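Local coordinates for importin-95 (Chaetomium thermophilum, PDB 4XRI), which probably carries protein cargo into the nucleus as an importin-beta-type, HEAT-repeat transport receptor and probably binds a small GTPase, at residues A325-L337 with L362-P376. The protein carries 2 engineered substitutions. Numbering follows the deposited sequence.
Sequences ARVATNEVVPVLL and LQLYAQAVGSTIIPP
Helix 325-337 faces helix 362-369 with axes 9.8 Å apart at closest and N-to-C directions at 136°, a roughly antiparallel pair in which R326 CA lies nearest V369 CA at one end and L336 CA nearest L362 CA at the other. The first helix is kinked around N330 to P334: P334 has no N-H to give, and E331 N reaches back three residues, to A328 O, not four. Y365 is a knob among A325, T329, V332 and V333. Its OH donates to A325 O at 2.5 Å, in the carbonyl plane on a lone pair (C=O...O angle 123°). V333 CG2, beside its own backbone N, sits 3.9 Å from the ring centroid; A325 CB covers the opposite face, and T329 OG1 meets the edge. A phenylalanine in place of Y365 would probably leave A325 O without this cross-helix donor. Toward R326, V369 CG1 packs on A325 CB at 3.6 Å; at the other end L337 CD2 meets L362 CD2. After G370, whose phi is positive, the chain turns back, bringing P376 CG to V333 CG1 (4.1 Å). W295 of helix 285-310 packs on A328 and V332, and C299 on Y365; such stacked antiparallel helices characterise the HEAT-repeat solenoid of importin-beta.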
# COMPACT_ATOMS: atom_id res chain seq x y z
N ALA A 325 11.97 -2.05 -23.30
CA ALA A 325 12.75 -2.98 -22.49
C ALA A 325 13.19 -4.21 -23.28
O ALA A 325 14.33 -4.65 -23.17
CB ALA A 325 11.94 -3.41 -21.28
N ARG A 326 12.28 -4.73 -24.10
CA ARG A 326 12.56 -5.90 -24.93
C ARG A 326 13.72 -5.62 -25.88
O ARG A 326 14.68 -6.39 -25.96
CB ARG A 326 11.31 -6.31 -25.71
CG ARG A 326 11.46 -7.58 -26.51
CD ARG A 326 10.21 -7.87 -27.33
NE ARG A 326 10.29 -9.14 -28.03
CZ ARG A 326 10.89 -9.32 -29.21
NH1 ARG A 326 11.47 -8.29 -29.81
NH2 ARG A 326 10.91 -10.51 -29.77
N VAL A 327 13.62 -4.51 -26.60
CA VAL A 327 14.66 -4.08 -27.53
C VAL A 327 16.00 -3.85 -26.81
O VAL A 327 17.06 -4.18 -27.34
CB VAL A 327 14.24 -2.78 -28.27
CG1 VAL A 327 15.41 -2.21 -29.07
CG2 VAL A 327 13.04 -3.05 -29.16
N ALA A 328 15.93 -3.29 -25.61
CA ALA A 328 17.13 -2.88 -24.88
C ALA A 328 17.79 -4.01 -24.10
O ALA A 328 18.85 -3.82 -23.51
CB ALA A 328 16.79 -1.74 -23.94
N THR A 329 17.16 -5.18 -24.10
CA THR A 329 17.59 -6.32 -23.28
C THR A 329 19.08 -6.62 -23.37
O THR A 329 19.77 -6.72 -22.36
CB THR A 329 16.82 -7.60 -23.67
OG1 THR A 329 15.42 -7.41 -23.43
CG2 THR A 329 17.32 -8.78 -22.85
N ASN A 330 19.59 -6.77 -24.60
CA ASN A 330 20.97 -7.18 -24.81
C ASN A 330 22.01 -6.17 -24.33
O ASN A 330 23.18 -6.51 -24.17
CB ASN A 330 21.20 -7.48 -26.29
CG ASN A 330 20.50 -8.74 -26.74
OD1 ASN A 330 20.17 -9.61 -25.93
ND2 ASN A 330 20.28 -8.86 -28.05
N GLU A 331 21.59 -4.93 -24.11
CA GLU A 331 22.51 -3.90 -23.67
C GLU A 331 22.38 -3.62 -22.17
O GLU A 331 23.39 -3.47 -21.47
CB GLU A 331 22.28 -2.60 -24.45
CG GLU A 331 22.32 -2.77 -25.97
CD GLU A 331 23.72 -3.05 -26.50
OE1 GLU A 331 24.70 -2.94 -25.73
OE2 GLU A 331 23.83 -3.38 -27.70
N VAL A 332 21.15 -3.57 -21.68
CA VAL A 332 20.88 -3.14 -20.31
C VAL A 332 21.02 -4.27 -19.29
O VAL A 332 21.59 -4.07 -18.21
CB VAL A 332 19.46 -2.54 -20.21
CG1 VAL A 332 19.12 -2.20 -18.76
CG2 VAL A 332 19.35 -1.30 -21.08
N VAL A 333 20.49 -5.45 -19.61
CA VAL A 333 20.51 -6.57 -18.66
C VAL A 333 21.93 -7.01 -18.27
O VAL A 333 22.19 -7.23 -17.09
CB VAL A 333 19.72 -7.78 -19.22
CG1 VAL A 333 19.90 -9.00 -18.31
CG2 VAL A 333 18.24 -7.44 -19.36
N PRO A 334 22.85 -7.16 -19.25
CA PRO A 334 24.21 -7.48 -18.81
C PRO A 334 24.82 -6.45 -17.86
O PRO A 334 25.61 -6.81 -16.99
CB PRO A 334 25.00 -7.53 -20.12
CG PRO A 334 24.00 -7.94 -21.13
CD PRO A 334 22.72 -7.25 -20.72
N VAL A 335 24.44 -5.18 -18.00
CA VAL A 335 24.93 -4.14 -17.12
C VAL A 335 24.34 -4.30 -15.72
O VAL A 335 25.04 -4.14 -14.72
CB VAL A 335 24.60 -2.73 -17.66
CG1 VAL A 335 24.95 -1.67 -16.63
CG2 VAL A 335 25.35 -2.47 -18.95
N LEU A 336 23.05 -4.61 -15.66
CA LEU A 336 22.37 -4.85 -14.40
C LEU A 336 23.01 -6.00 -13.63
O LEU A 336 23.25 -5.90 -12.42
CB LEU A 336 20.89 -5.15 -14.63
CG LEU A 336 20.01 -3.95 -14.99
CD1 LEU A 336 18.61 -4.42 -15.34
CD2 LEU A 336 19.97 -2.97 -13.83
N LEU A 337 23.29 -7.08 -14.34
CA LEU A 337 23.94 -8.25 -13.77
C LEU A 337 25.32 -7.90 -13.22
O LEU A 337 25.72 -8.39 -12.16
CB LEU A 337 24.06 -9.36 -14.81
CG LEU A 337 22.71 -9.86 -15.33
CD1 LEU A 337 22.86 -10.72 -16.57
CD2 LEU A 337 21.98 -10.62 -14.24
N LEU A 362 16.06 -5.71 -12.35
CA LEU A 362 16.14 -7.01 -13.01
C LEU A 362 14.83 -7.78 -12.85
O LEU A 362 14.35 -8.40 -13.80
CB LEU A 362 17.30 -7.82 -12.44
CG LEU A 362 17.61 -9.13 -13.16
CD1 LEU A 362 17.84 -8.88 -14.64
CD2 LEU A 362 18.83 -9.81 -12.54
N GLN A 363 14.26 -7.74 -11.65
CA GLN A 363 12.96 -8.33 -11.38
C GLN A 363 11.89 -7.77 -12.31
O GLN A 363 11.18 -8.51 -12.99
CB GLN A 363 12.54 -8.10 -9.93
CG GLN A 363 13.02 -9.17 -8.97
CD GLN A 363 12.27 -9.13 -7.65
OE1 GLN A 363 11.49 -8.21 -7.40
NE2 GLN A 363 12.49 -10.13 -6.81
N LEU A 364 11.79 -6.44 -12.34
CA LEU A 364 10.85 -5.74 -13.20
C LEU A 364 11.11 -6.04 -14.67
O LEU A 364 10.17 -6.14 -15.47
CB LEU A 364 10.93 -4.23 -12.96
CG LEU A 364 10.47 -3.72 -11.59
CD1 LEU A 364 10.83 -2.24 -11.44
CD2 LEU A 364 8.98 -3.93 -11.41
N TYR A 365 12.38 -6.17 -15.03
CA TYR A 365 12.76 -6.45 -16.41
C TYR A 365 12.24 -7.82 -16.85
O TYR A 365 11.78 -7.99 -17.98
CB TYR A 365 14.28 -6.39 -16.57
CG TYR A 365 14.73 -5.72 -17.85
CD1 TYR A 365 14.59 -6.36 -19.08
CD2 TYR A 365 15.28 -4.44 -17.84
CE1 TYR A 365 14.99 -5.75 -20.25
CE2 TYR A 365 15.68 -3.83 -19.01
CZ TYR A 365 15.54 -4.49 -20.21
OH TYR A 365 15.94 -3.87 -21.37
N ALA A 366 12.32 -8.79 -15.94
CA ALA A 366 11.86 -10.15 -16.22
C ALA A 366 10.35 -10.18 -16.44
O ALA A 366 9.85 -10.91 -17.29
CB ALA A 366 12.24 -11.08 -15.08
N GLN A 367 9.64 -9.36 -15.67
CA GLN A 367 8.19 -9.23 -15.82
C GLN A 367 7.86 -8.53 -17.13
O GLN A 367 6.87 -8.86 -17.79
CB GLN A 367 7.59 -8.45 -14.64
CG GLN A 367 7.69 -9.16 -13.30
CD GLN A 367 7.17 -8.31 -12.15
OE1 GLN A 367 6.08 -7.75 -12.22
NE2 GLN A 367 7.97 -8.20 -11.09
N ALA A 368 8.69 -7.57 -17.50
CA ALA A 368 8.44 -6.73 -18.66
C ALA A 368 8.68 -7.44 -19.99
O ALA A 368 7.95 -7.21 -20.95
CB ALA A 368 9.29 -5.46 -18.58
N VAL A 369 9.70 -8.28 -20.06
CA VAL A 369 10.10 -8.86 -21.34
C VAL A 369 9.96 -10.38 -21.39
O VAL A 369 10.06 -10.98 -22.46
CB VAL A 369 11.55 -8.50 -21.70
CG1 VAL A 369 11.80 -7.03 -21.44
CG2 VAL A 369 12.53 -9.36 -20.92
N GLY A 370 9.74 -11.00 -20.24
CA GLY A 370 9.53 -12.43 -20.17
C GLY A 370 10.74 -13.27 -20.57
O GLY A 370 11.84 -13.09 -20.05
N SER A 371 10.52 -14.19 -21.50
CA SER A 371 11.53 -15.18 -21.89
C SER A 371 12.76 -14.57 -22.55
O SER A 371 13.82 -15.19 -22.58
CB SER A 371 10.91 -16.22 -22.82
OG SER A 371 9.86 -16.92 -22.18
N THR A 372 12.61 -13.36 -23.08
CA THR A 372 13.70 -12.67 -23.76
C THR A 372 14.90 -12.45 -22.83
O THR A 372 16.05 -12.40 -23.28
CB THR A 372 13.23 -11.31 -24.33
OG1 THR A 372 12.10 -11.52 -25.18
CG2 THR A 372 14.34 -10.63 -25.13
N ILE A 373 14.63 -12.33 -21.54
CA ILE A 373 15.66 -12.04 -20.55
C ILE A 373 16.50 -13.26 -20.18
O ILE A 373 17.58 -13.13 -19.60
CB ILE A 373 15.05 -11.46 -19.26
CG1 ILE A 373 16.09 -10.64 -18.49
CG2 ILE A 373 14.46 -12.57 -18.39
CD1 ILE A 373 15.53 -9.96 -17.26
N ILE A 374 16.02 -14.44 -20.53
CA ILE A 374 16.62 -15.69 -20.05
C ILE A 374 18.04 -15.98 -20.59
O ILE A 374 18.93 -16.32 -19.80
CB ILE A 374 15.71 -16.88 -20.37
CG1 ILE A 374 14.47 -16.84 -19.48
CG2 ILE A 374 16.45 -18.20 -20.18
CD1 ILE A 374 13.39 -17.82 -19.88
N PRO A 375 18.28 -15.84 -21.91
CA PRO A 375 19.64 -16.16 -22.37
C PRO A 375 20.77 -15.30 -21.77
O PRO A 375 21.81 -15.87 -21.42
CB PRO A 375 19.56 -15.95 -23.89
CG PRO A 375 18.13 -16.17 -24.22
CD PRO A 375 17.37 -15.62 -23.05
N PRO A 376 20.59 -13.97 -21.64
CA PRO A 376 21.72 -13.24 -21.03
C PRO A 376 21.91 -13.54 -19.54
O PRO A 376 23.03 -13.48 -19.05
CB PRO A 376 21.35 -11.77 -21.25
CG PRO A 376 19.87 -11.76 -21.40
CD PRO A 376 19.55 -13.04 -22.12